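Local atomic coordinates of hypoxanthine-guanine-xanthine phosphoribosyltransferase (Tritrichomonas foetus, PDB entry 1HGX), a protein that salvages purine bases for a parasite that cannot make purine nucleotides de novo, joining hypoxanthine, guanine or xanthine to 5-phospho-alpha-D-ribose 1-diphosphate to give IMP, GMP or XMP. Residues Asp18-Gln21 / Lys22-Glu26; Cys44-Thr47 / Gly48-Phe52; Asp55-Lys58 / His59-Phe62; Thr91-Gly95 / Arg96-Val100. All blocks are in the same frame, centred on the assembly; numbering follows the deposited sequence.

Contact 1 of 4, residues Asp18-Gln21 / Lys22-Glu26; sequences DDIQ and KRIRE
Lys22, Arg23, Ile24 and Arg25 each donate a backbone N-H to the carbonyl four residues earlier, those of Asp18, Asp19, Ile20 and Gln21, so the two segments are consecutive turns of the helix 17-35. The bond from Ile24 N to Ile20 O measures 2.9 Å. On the buried side of these turns Ile20 and Ile24 run alongside each other, Ile20 CG2 meeting Ile24 CD1 at 4.0 Å. With its CG set beside the backbone N (chi1 -72°), Arg25 brings that carbon within 3.3 Å of Gln21 O; a bend further out, at chi3 (-67°), returns the guanidinium over the preceding turn, where the same oxygen lies over one face, toward its rim. A network of charge links three further side chains. Glu26 OE2 takes Lys22 NZ on its syn side at 2.7 Å, while Glu26 OE1 takes Arg23 NH1 on its anti side at 2.9 Å, so both carboxylate oxygens are gripped. Arg23 also gives NE and NH2 to the carbonyls of Gly149 and Cys148, tying the helix to the strand 147-152, and Gln21 NE2 bonds to Gln17 and probably to Asp55. Ile24 rests on the helix 50-57, with Tyr160 touching both isoleucines.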
loop_
_atom_site.group_PDB
_atom_site.type_symbol
_atom_site.label_atom_id
_atom_site.label_comp_id
_atom_site.label_asym_id
_atom_site.label_seq_id
_atom_site.Cartn_x
_atom_site.Cartn_y
_atom_site.Cartn_z
ATOM N N ASP A 18 -16.999 -8.632 -4.930
ATOM C CA ASP A 18 -16.887 -9.833 -5.753
ATOM C C ASP A 18 -16.456 -9.483 -7.174
ATOM O O ASP A 18 -15.596 -10.160 -7.742
ATOM C CB ASP A 18 -18.207 -10.610 -5.767
ATOM C CG ASP A 18 -18.574 -11.167 -4.395
ATOM O OD1 ASP A 18 -17.683 -11.752 -3.730
ATOM O OD2 ASP A 18 -19.745 -11.013 -3.976
ATOM N N ASP A 19 -17.026 -8.414 -7.732
ATOM C CA ASP A 19 -16.681 -7.975 -9.087
ATOM C C ASP A 19 -15.228 -7.531 -9.135
ATOM O O ASP A 19 -14.502 -7.850 -10.065
ATOM C CB ASP A 19 -17.552 -6.794 -9.526
ATOM C CG ASP A 19 -19.040 -7.111 -9.510
ATOM O OD1 ASP A 19 -19.413 -8.269 -9.794
ATOM O OD2 ASP A 19 -19.833 -6.190 -9.219
ATOM N N ILE A 20 -14.833 -6.751 -8.140
ATOM C CA ILE A 20 -13.479 -6.217 -8.029
ATOM C C ILE A 20 -12.458 -7.338 -7.957
ATOM O O ILE A 20 -11.533 -7.387 -8.761
ATOM C CB ILE A 20 -13.368 -5.301 -6.775
ATOM C CG1 ILE A 20 -14.193 -4.024 -6.993
ATOM C CG2 ILE A 20 -11.909 -4.981 -6.446
ATOM C CD1 ILE A 20 -14.454 -3.240 -5.723
ATOM N N GLN A 21 -12.668 -8.274 -7.036
ATOM C CA GLN A 21 -11.748 -9.389 -6.855
ATOM C C GLN A 21 -11.627 -10.301 -8.075
ATOM O O GLN A 21 -10.548 -10.823 -8.368
ATOM C CB GLN A 21 -12.111 -10.161 -5.587
ATOM C CG GLN A 21 -11.931 -9.319 -4.320
ATOM C CD GLN A 21 -10.550 -8.656 -4.241
ATOM O OE1 GLN A 21 -9.520 -9.292 -4.521
ATOM N NE2 GLN A 21 -10.522 -7.389 -3.864
ATOM N N LYS A 22 -12.726 -10.479 -8.798
ATOM C CA LYS A 22 -12.710 -11.288 -10.001
ATOM C C LYS A 22 -11.844 -10.572 -11.050
ATOM O O LYS A 22 -10.979 -11.182 -11.691
ATOM C CB LYS A 22 -14.136 -11.457 -10.512
ATOM C CG LYS A 22 -14.266 -12.140 -11.849
ATOM C CD LYS A 22 -15.733 -12.314 -12.188
ATOM C CE LYS A 22 -15.917 -12.960 -13.538
ATOM N NZ LYS A 22 -15.497 -12.052 -14.632
ATOM N N ARG A 23 -12.058 -9.270 -11.204
ATOM C CA ARG A 23 -11.301 -8.485 -12.175
ATOM C C ARG A 23 -9.801 -8.491 -11.864
ATOM O O ARG A 23 -8.961 -8.595 -12.760
ATOM C CB ARG A 23 -11.808 -7.041 -12.197
ATOM C CG ARG A 23 -11.228 -6.217 -13.335
ATOM C CD ARG A 23 -11.708 -6.749 -14.678
ATOM N NE ARG A 23 -11.044 -6.081 -15.789
ATOM C CZ ARG A 23 -10.341 -6.704 -16.723
ATOM N NH1 ARG A 23 -10.206 -8.022 -16.693
ATOM N NH2 ARG A 23 -9.742 -6.000 -17.671
ATOM N N ILE A 24 -9.472 -8.348 -10.589
ATOM C CA ILE A 24 -8.082 -8.353 -10.161
ATOM C C ILE A 24 -7.410 -9.679 -10.509
ATOM O O ILE A 24 -6.263 -9.692 -10.955
ATOM C CB ILE A 24 -7.975 -8.047 -8.652
ATOM C CG1 ILE A 24 -8.236 -6.557 -8.425
ATOM C CG2 ILE A 24 -6.597 -8.449 -8.100
ATOM C CD1 ILE A 24 -8.097 -6.138 -7.003
ATOM N N ARG A 25 -8.118 -10.794 -10.331
ATOM C CA ARG A 25 -7.541 -12.093 -10.662
ATOM C C ARG A 25 -7.295 -12.151 -12.158
ATOM O O ARG A 25 -6.278 -12.678 -12.592
ATOM C CB ARG A 25 -8.463 -13.239 -10.241
ATOM C CG ARG A 25 -8.540 -13.458 -8.740
ATOM C CD ARG A 25 -9.226 -14.783 -8.396
ATOM N NE ARG A 25 -10.642 -14.802 -8.758
ATOM C CZ ARG A 25 -11.628 -14.433 -7.942
ATOM N NH1 ARG A 25 -11.357 -14.020 -6.711
ATOM N NH2 ARG A 25 -12.885 -14.463 -8.358
ATOM N N GLU A 26 -8.222 -11.597 -12.938
ATOM C CA GLU A 26 -8.097 -11.572 -14.401
ATOM C C GLU A 26 -6.897 -10.728 -14.831
ATOM O O GLU A 26 -6.125 -11.129 -15.712
ATOM C CB GLU A 26 -9.370 -11.008 -15.045
ATOM C CG GLU A 26 -10.595 -11.890 -14.855
ATOM C CD GLU A 26 -11.886 -11.246 -15.324
ATOM O OE1 GLU A 26 -11.926 -10.018 -15.535
ATOM O OE2 GLU A 26 -12.882 -11.975 -15.463
#

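Contact 2 of 4, residues Cys44-Thr47 / Gly48-Phe52; sequences CVLT and GAVFF
This is a buried local contact in which the chain leaves the strand 41-45 of the mixed sheet, turns, and enters the helix 50-57, with Cys44, Leu46 and Thr47 meeting Ala49 and Val50. A type I beta turn from Thr47 to Val50 makes the bend, closed by Val50 N donating to Thr47 O at 2.8 Å and 164°. The peptide bond joining Leu46 to Thr47 is cis, a sharp kink immediately ahead of the turn. Strand, turn and helix open the beta-alpha-beta unit completed by the strand 65-72, part of the type I phosphoribosyltransferase fold, and Gly48 in the turn lies about 6 Å from the bound GMP, between nearest atoms. Val50 has CG1 between its backbone N and carbonyl carbon (chi1 80°), which presses this methyl to 3.1 Å from Thr47 O and sets it alongside Thr47 CG2. Its other methyl, CG2, meets Leu46 CD2 at 3.9 Å as the two side chains slant across each other. From the strand, Cys44 SG reaches in to 3.8 Å from Val50 CA, and Ala49 CB sits 3.3 Å from Val45 O. Thr47 OG1 hydrogen-bonds Tyr68 OH of the second subunit, whose Thr54 also packs on Val50.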
loop_
_atom_site.group_PDB
_atom_site.type_symbol
_atom_site.label_atom_id
_atom_site.label_comp_id
_atom_site.label_asym_id
_atom_site.label_seq_id
_atom_site.Cartn_x
_atom_site.Cartn_y
_atom_site.Cartn_z
ATOM N N CYS A 44 3.420 2.188 -7.702
ATOM C CA CYS A 44 2.101 2.475 -7.182
ATOM C C CYS A 44 2.000 3.993 -6.992
ATOM O O CYS A 44 2.866 4.611 -6.349
ATOM C CB CYS A 44 1.895 1.777 -5.837
ATOM S SG CYS A 44 0.387 2.252 -4.975
ATOM N N VAL A 45 0.986 4.603 -7.596
ATOM C CA VAL A 45 0.779 6.039 -7.437
ATOM C C VAL A 45 -0.116 6.187 -6.197
ATOM O O VAL A 45 -1.319 5.901 -6.232
ATOM C CB VAL A 45 0.115 6.667 -8.688
ATOM C CG1 VAL A 45 -0.064 8.177 -8.486
ATOM C CG2 VAL A 45 0.961 6.369 -9.957
ATOM N N LEU A 46 0.505 6.574 -5.087
ATOM C CA LEU A 46 -0.190 6.725 -3.807
ATOM C C LEU A 46 -1.082 7.953 -3.816
ATOM O O LEU A 46 -0.786 8.910 -4.527
ATOM C CB LEU A 46 0.826 6.839 -2.681
ATOM C CG LEU A 46 1.712 5.614 -2.479
ATOM C CD1 LEU A 46 2.922 5.999 -1.656
ATOM C CD2 LEU A 46 0.918 4.508 -1.817
ATOM N N THR A 47 -2.178 7.949 -3.057
ATOM C CA THR A 47 -2.602 6.858 -2.183
ATOM C C THR A 47 -3.690 5.972 -2.776
ATOM O O THR A 47 -3.680 4.762 -2.580
ATOM C CB THR A 47 -3.174 7.442 -0.851
ATOM O OG1 THR A 47 -2.138 8.119 -0.140
ATOM C CG2 THR A 47 -3.783 6.364 0.032
ATOM N N GLY A 48 -4.646 6.594 -3.462
ATOM C CA GLY A 48 -5.779 5.876 -4.032
ATOM C C GLY A 48 -5.569 4.505 -4.644
ATOM O O GLY A 48 -6.376 3.597 -4.436
ATOM N N ALA A 49 -4.483 4.346 -5.390
ATOM C CA ALA A 49 -4.183 3.081 -6.053
ATOM C C ALA A 49 -3.644 1.986 -5.127
ATOM O O ALA A 49 -3.581 0.821 -5.520
ATOM C CB ALA A 49 -3.196 3.327 -7.193
ATOM N N VAL A 50 -3.324 2.334 -3.884
ATOM C CA VAL A 50 -2.736 1.370 -2.960
ATOM C C VAL A 50 -3.546 0.101 -2.675
ATOM O O VAL A 50 -2.969 -0.982 -2.584
ATOM C CB VAL A 50 -2.240 2.053 -1.656
ATOM C CG1 VAL A 50 -3.380 2.310 -0.690
ATOM C CG2 VAL A 50 -1.110 1.240 -1.024
ATOM N N PHE A 51 -4.870 0.211 -2.591
ATOM C CA PHE A 51 -5.702 -0.958 -2.323
ATOM C C PHE A 51 -5.602 -1.899 -3.505
ATOM O O PHE A 51 -5.299 -3.072 -3.346
ATOM C CB PHE A 51 -7.159 -0.552 -2.098
ATOM C CG PHE A 51 -7.403 0.113 -0.774
ATOM C CD1 PHE A 51 -6.706 1.258 -0.413
ATOM C CD2 PHE A 51 -8.325 -0.410 0.117
ATOM C CE1 PHE A 51 -6.920 1.876 0.824
ATOM C CE2 PHE A 51 -8.548 0.202 1.357
ATOM C CZ PHE A 51 -7.839 1.348 1.706
ATOM N N PHE A 52 -5.850 -1.353 -4.689
ATOM C CA PHE A 52 -5.784 -2.071 -5.954
ATOM C C PHE A 52 -4.401 -2.694 -6.124
ATOM O O PHE A 52 -4.281 -3.862 -6.504
ATOM C CB PHE A 52 -6.045 -1.071 -7.084
ATOM C CG PHE A 52 -5.856 -1.622 -8.469
ATOM C CD1 PHE A 52 -6.397 -2.853 -8.833
ATOM C CD2 PHE A 52 -5.183 -0.871 -9.435
ATOM C CE1 PHE A 52 -6.292 -3.323 -10.147
ATOM C CE2 PHE A 52 -5.070 -1.329 -10.759
ATOM C CZ PHE A 52 -5.623 -2.557 -11.115
#

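Contact 3 of 4, residues Asp55-Lys58 / His59-Phe62; sequences DLLK and HLDF
At the C-terminal end of the helix 50-57 a type I beta turn, Leu57 to Leu60, leads into the loop before the strand 65-72 of the beta-alpha-beta unit. Leu60 N closes the turn with a weak bond to Leu57 O, and His59 N donates to Leu56 O at 2.8 Å. A water donates to both Leu57 O and Leu60 O, spanning the mouth of the turn. The leucine side chains meet through Leu57 CD1 and Leu60 CD2, 3.9 Å apart, and both touch Met42 of the strand 41-45. On the flank, Asp55 OD2 holds Tyr160 OH; its OD1 forms a weak salt bridge with Lys58 NZ of the same chain at 3.4 Å, and a salt bridge to Lys58 of the second subunit, so the helix end also belongs to the dimer interface. His59 adds a side-chain bond to the carbonyl of Asp55, one turn back. A chi1 of -64° puts its CG opposite the carbonyl carbon and folds the ring back along the helix, where Lys58 O lies over one face. From there His59 ND1 donates to Asp55 O at 2.7 Å and 148°, the oxygen only 4° out of the ring plane.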
loop_
_atom_site.group_PDB
_atom_site.type_symbol
_atom_site.label_atom_id
_atom_site.label_comp_id
_atom_site.label_asym_id
_atom_site.label_seq_id
_atom_site.Cartn_x
_atom_site.Cartn_y
_atom_site.Cartn_z
ATOM N N ASP A 55 -3.673 -5.628 -3.674
ATOM C CA ASP A 55 -4.503 -6.778 -4.048
ATOM C C ASP A 55 -3.936 -7.494 -5.264
ATOM O O ASP A 55 -3.964 -8.728 -5.334
ATOM C CB ASP A 55 -5.956 -6.368 -4.288
ATOM C CG ASP A 55 -6.765 -6.302 -2.994
ATOM O OD1 ASP A 55 -6.279 -6.782 -1.946
ATOM O OD2 ASP A 55 -7.892 -5.769 -3.016
ATOM N N LEU A 56 -3.394 -6.721 -6.202
ATOM C CA LEU A 56 -2.779 -7.271 -7.402
ATOM C C LEU A 56 -1.532 -8.057 -7.021
ATOM O O LEU A 56 -1.338 -9.189 -7.484
ATOM C CB LEU A 56 -2.350 -6.161 -8.367
ATOM C CG LEU A 56 -3.299 -5.610 -9.430
ATOM C CD1 LEU A 56 -2.532 -4.552 -10.207
ATOM C CD2 LEU A 56 -3.792 -6.709 -10.383
ATOM N N LEU A 57 -0.675 -7.435 -6.209
ATOM C CA LEU A 57 0.573 -8.059 -5.773
ATOM C C LEU A 57 0.365 -9.379 -5.035
ATOM O O LEU A 57 1.241 -10.240 -5.045
ATOM C CB LEU A 57 1.399 -7.092 -4.925
ATOM C CG LEU A 57 2.501 -6.296 -5.640
ATOM C CD1 LEU A 57 1.997 -5.630 -6.907
ATOM C CD2 LEU A 57 3.078 -5.273 -4.681
ATOM N N LYS A 58 -0.797 -9.548 -4.409
ATOM C CA LYS A 58 -1.098 -10.788 -3.702
ATOM C C LYS A 58 -1.323 -11.930 -4.693
ATOM O O LYS A 58 -1.380 -13.097 -4.308
ATOM C CB LYS A 58 -2.331 -10.624 -2.818
ATOM C CG LYS A 58 -2.087 -9.779 -1.604
ATOM C CD LYS A 58 -3.387 -9.467 -0.924
ATOM C CE LYS A 58 -3.170 -8.532 0.244
ATOM N NZ LYS A 58 -4.476 -8.016 0.722
ATOM N N HIS A 59 -1.468 -11.583 -5.966
ATOM C CA HIS A 59 -1.688 -12.566 -7.013
ATOM C C HIS A 59 -0.516 -12.700 -7.956
ATOM O O HIS A 59 -0.600 -13.437 -8.928
ATOM C CB HIS A 59 -2.930 -12.201 -7.824
ATOM C CG HIS A 59 -4.192 -12.230 -7.027
ATOM N ND1 HIS A 59 -4.609 -11.169 -6.256
ATOM C CD2 HIS A 59 -5.104 -13.212 -6.841
ATOM C CE1 HIS A 59 -5.720 -11.492 -5.625
ATOM N NE2 HIS A 59 -6.045 -12.728 -5.962
ATOM N N LEU A 60 0.556 -11.963 -7.711
ATOM C CA LEU A 60 1.715 -12.025 -8.588
ATOM C C LEU A 60 2.773 -12.934 -7.992
ATOM O O LEU A 60 3.507 -12.551 -7.082
ATOM C CB LEU A 60 2.270 -10.622 -8.829
ATOM C CG LEU A 60 1.824 -9.836 -10.064
ATOM C CD1 LEU A 60 0.532 -10.339 -10.662
ATOM C CD2 LEU A 60 1.728 -8.380 -9.697
ATOM N N ASP A 61 2.897 -14.112 -8.580
ATOM C CA ASP A 61 3.819 -15.130 -8.109
ATOM C C ASP A 61 5.192 -15.114 -8.780
ATOM O O ASP A 61 5.665 -16.143 -9.250
ATOM C CB ASP A 61 3.151 -16.496 -8.288
ATOM C CG ASP A 61 3.791 -17.578 -7.453
ATOM O OD1 ASP A 61 4.280 -17.274 -6.342
ATOM O OD2 ASP A 61 3.797 -18.742 -7.912
ATOM N N PHE A 62 5.826 -13.948 -8.839
ATOM C CA PHE A 62 7.151 -13.824 -9.445
ATOM C C PHE A 62 7.923 -12.655 -8.837
ATOM O O PHE A 62 7.354 -11.835 -8.112
ATOM C CB PHE A 62 7.064 -13.704 -10.975
ATOM C CG PHE A 62 6.153 -12.607 -11.464
ATOM C CD1 PHE A 62 6.615 -11.302 -11.603
ATOM C CD2 PHE A 62 4.840 -12.891 -11.835
ATOM C CE1 PHE A 62 5.787 -10.299 -12.106
ATOM C CE2 PHE A 62 3.998 -11.888 -12.340
ATOM C CZ PHE A 62 4.474 -10.592 -12.476
HETATM O O HOH W 1 3.910 -10.221 -5.198
#

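Contact 4 of 4, residues Thr91-Gly95 / Arg96-Val100; sequences TNIEG and RHVLV
Arg96 and Thr91 are brought together by successive bends in the arginine, whose chi2 of -73° and chi3 of -58° curl the chain back over the loop instead of extending it. Arg96 NH1 thereby comes to 3.9 Å from Thr91 CG2, the two side chains crossing at about a right angle. Beneath the curl a type II beta turn runs from Ile93 to Arg96, with Gly95 at the positive phi (74°) usual for its third position. Arg96 N closes it on Ile93 O at 3.0 Å. An Asx turn precedes it and overlaps its start: Asn92 OD1 accepts Glu94 N at 3.0 Å. Past the turn the chain becomes the strand 97-102, where Val98 lays CG2 against Ile93 CB at 3.7 Å, again nearly perpendicular; Leu118 of the helix 109-119 also packs on Ile93, while Ile43 touches Val98. A water in the guanidinium plane accepts from Arg96 NH1 at 2.8 Å and donates to Asn92 O at 2.8 Å. Beyond the loop, Arg96 NH2 pairs with Glu65 in a salt bridge, and Thr91 OG1 bonds to Asp67. With both terminal nitrogens engaged, the guanidinium is probably fixed in rotation, its charge probably offset by Glu65, while it is bonded directly to Asn39 O and through the water to Asn92 O.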
loop_
_atom_site.group_PDB
_atom_site.type_symbol
_atom_site.label_atom_id
_atom_site.label_comp_id
_atom_site.label_asym_id
_atom_site.label_seq_id
_atom_site.Cartn_x
_atom_site.Cartn_y
_atom_site.Cartn_z
ATOM N N THR A 91 14.055 3.700 -7.054
ATOM C CA THR A 91 14.691 2.884 -8.080
ATOM C C THR A 91 15.098 3.621 -9.349
ATOM O O THR A 91 14.372 4.486 -9.844
ATOM C CB THR A 91 13.743 1.743 -8.498
ATOM O OG1 THR A 91 13.235 1.108 -7.320
ATOM C CG2 THR A 91 14.470 0.712 -9.354
ATOM N N ASN A 92 16.282 3.294 -9.853
ATOM C CA ASN A 92 16.749 3.867 -11.104
ATOM C C ASN A 92 16.082 2.932 -12.110
ATOM O O ASN A 92 16.375 1.737 -12.118
ATOM C CB ASN A 92 18.273 3.772 -11.222
ATOM C CG ASN A 92 18.791 4.215 -12.595
ATOM O OD1 ASN A 92 18.015 4.478 -13.515
ATOM N ND2 ASN A 92 20.106 4.271 -12.739
ATOM N N ILE A 93 15.157 3.458 -12.913
ATOM C CA ILE A 93 14.440 2.624 -13.879
ATOM C C ILE A 93 15.056 2.480 -15.264
ATOM O O ILE A 93 14.452 1.890 -16.163
ATOM C CB ILE A 93 12.942 3.033 -14.013
ATOM C CG1 ILE A 93 12.799 4.443 -14.603
ATOM C CG2 ILE A 93 12.258 2.920 -12.657
ATOM C CD1 ILE A 93 11.362 4.824 -14.961
ATOM N N GLU A 94 16.259 3.007 -15.445
ATOM C CA GLU A 94 16.938 2.900 -16.728
ATOM C C GLU A 94 17.123 1.423 -17.074
ATOM O O GLU A 94 17.676 0.660 -16.284
ATOM C CB GLU A 94 18.303 3.574 -16.637
ATOM C CG GLU A 94 19.123 3.500 -17.898
ATOM C CD GLU A 94 20.516 4.089 -17.727
ATOM O OE1 GLU A 94 20.967 4.288 -16.571
ATOM O OE2 GLU A 94 21.167 4.339 -18.764
ATOM N N GLY A 95 16.630 1.024 -18.243
ATOM C CA GLY A 95 16.756 -0.354 -18.683
ATOM C C GLY A 95 15.850 -1.370 -17.996
ATOM O O GLY A 95 15.956 -2.566 -18.278
ATOM N N ARG A 96 14.949 -0.910 -17.130
ATOM C CA ARG A 96 14.042 -1.809 -16.418
ATOM C C ARG A 96 12.669 -1.810 -17.067
ATOM O O ARG A 96 12.311 -0.860 -17.758
ATOM C CB ARG A 96 13.882 -1.343 -14.975
ATOM C CG ARG A 96 15.172 -1.315 -14.168
ATOM C CD ARG A 96 15.637 -2.714 -13.817
ATOM N NE ARG A 96 14.634 -3.452 -13.051
ATOM C CZ ARG A 96 14.523 -3.435 -11.725
ATOM N NH1 ARG A 96 15.354 -2.701 -11.001
ATOM N NH2 ARG A 96 13.608 -4.192 -11.118
ATOM N N HIS A 97 11.914 -2.889 -16.877
ATOM C CA HIS A 97 10.550 -2.973 -17.402
ATOM C C HIS A 97 9.703 -2.362 -16.294
ATOM O O HIS A 97 9.771 -2.802 -15.149
ATOM C CB HIS A 97 10.161 -4.430 -17.708
ATOM C CG HIS A 97 10.942 -5.025 -18.842
ATOM N ND1 HIS A 97 10.643 -4.779 -20.167
ATOM C CD2 HIS A 97 12.054 -5.801 -18.848
ATOM C CE1 HIS A 97 11.543 -5.365 -20.938
ATOM N NE2 HIS A 97 12.406 -5.995 -20.161
ATOM N N VAL A 98 8.953 -1.316 -16.630
ATOM C CA VAL A 98 8.159 -0.574 -15.655
ATOM C C VAL A 98 6.663 -0.578 -15.911
ATOM O O VAL A 98 6.210 -0.351 -17.040
ATOM C CB VAL A 98 8.600 0.928 -15.630
ATOM C CG1 VAL A 98 7.776 1.733 -14.634
ATOM C CG2 VAL A 98 10.082 1.055 -15.324
ATOM N N LEU A 99 5.904 -0.804 -14.843
ATOM C CA LEU A 99 4.445 -0.765 -14.910
ATOM C C LEU A 99 3.965 0.300 -13.920
ATOM O O LEU A 99 4.410 0.335 -12.766
ATOM C CB LEU A 99 3.822 -2.107 -14.531
ATOM C CG LEU A 99 2.286 -2.099 -14.554
ATOM C CD1 LEU A 99 1.781 -1.988 -15.986
ATOM C CD2 LEU A 99 1.739 -3.351 -13.903
ATOM N N VAL A 100 3.089 1.186 -14.381
ATOM C CA VAL A 100 2.542 2.229 -13.526
ATOM C C VAL A 100 1.147 1.781 -13.120
ATOM O O VAL A 100 0.317 1.471 -13.982
ATOM C CB VAL A 100 2.461 3.589 -14.275
ATOM C CG1 VAL A 100 1.819 4.646 -13.392
ATOM C CG2 VAL A 100 3.866 4.043 -14.687
HETATM O O HOH W 2 17.334 -0.780 -11.448
#

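How the contacts relate
Contacts 1 to 4 follow one another along the chain, all within the phosphoribosyltransferase domain. Contacts 2 and 3 mark the two ends of the helix 50-57, their centres 15 Å apart, and both touch the second subunit. Contact 1, on the helix 17-35, packs against both: its Ile24 CD1 reaches Phe52 CD1 of contact 2 at 4.1 Å, and its Arg25 CG lies 3.8 Å from His59 NE2 of contact 3. Contact 4 begins the strand 97-102, neighbour of the strand 41-45 in the mixed sheet, so Val45 meets Val100, whereas contacts 1 and 4 lie 26 Å apart between centres. Contact 2 thus lies near GMP, while the others join the surrounding helices and sheet.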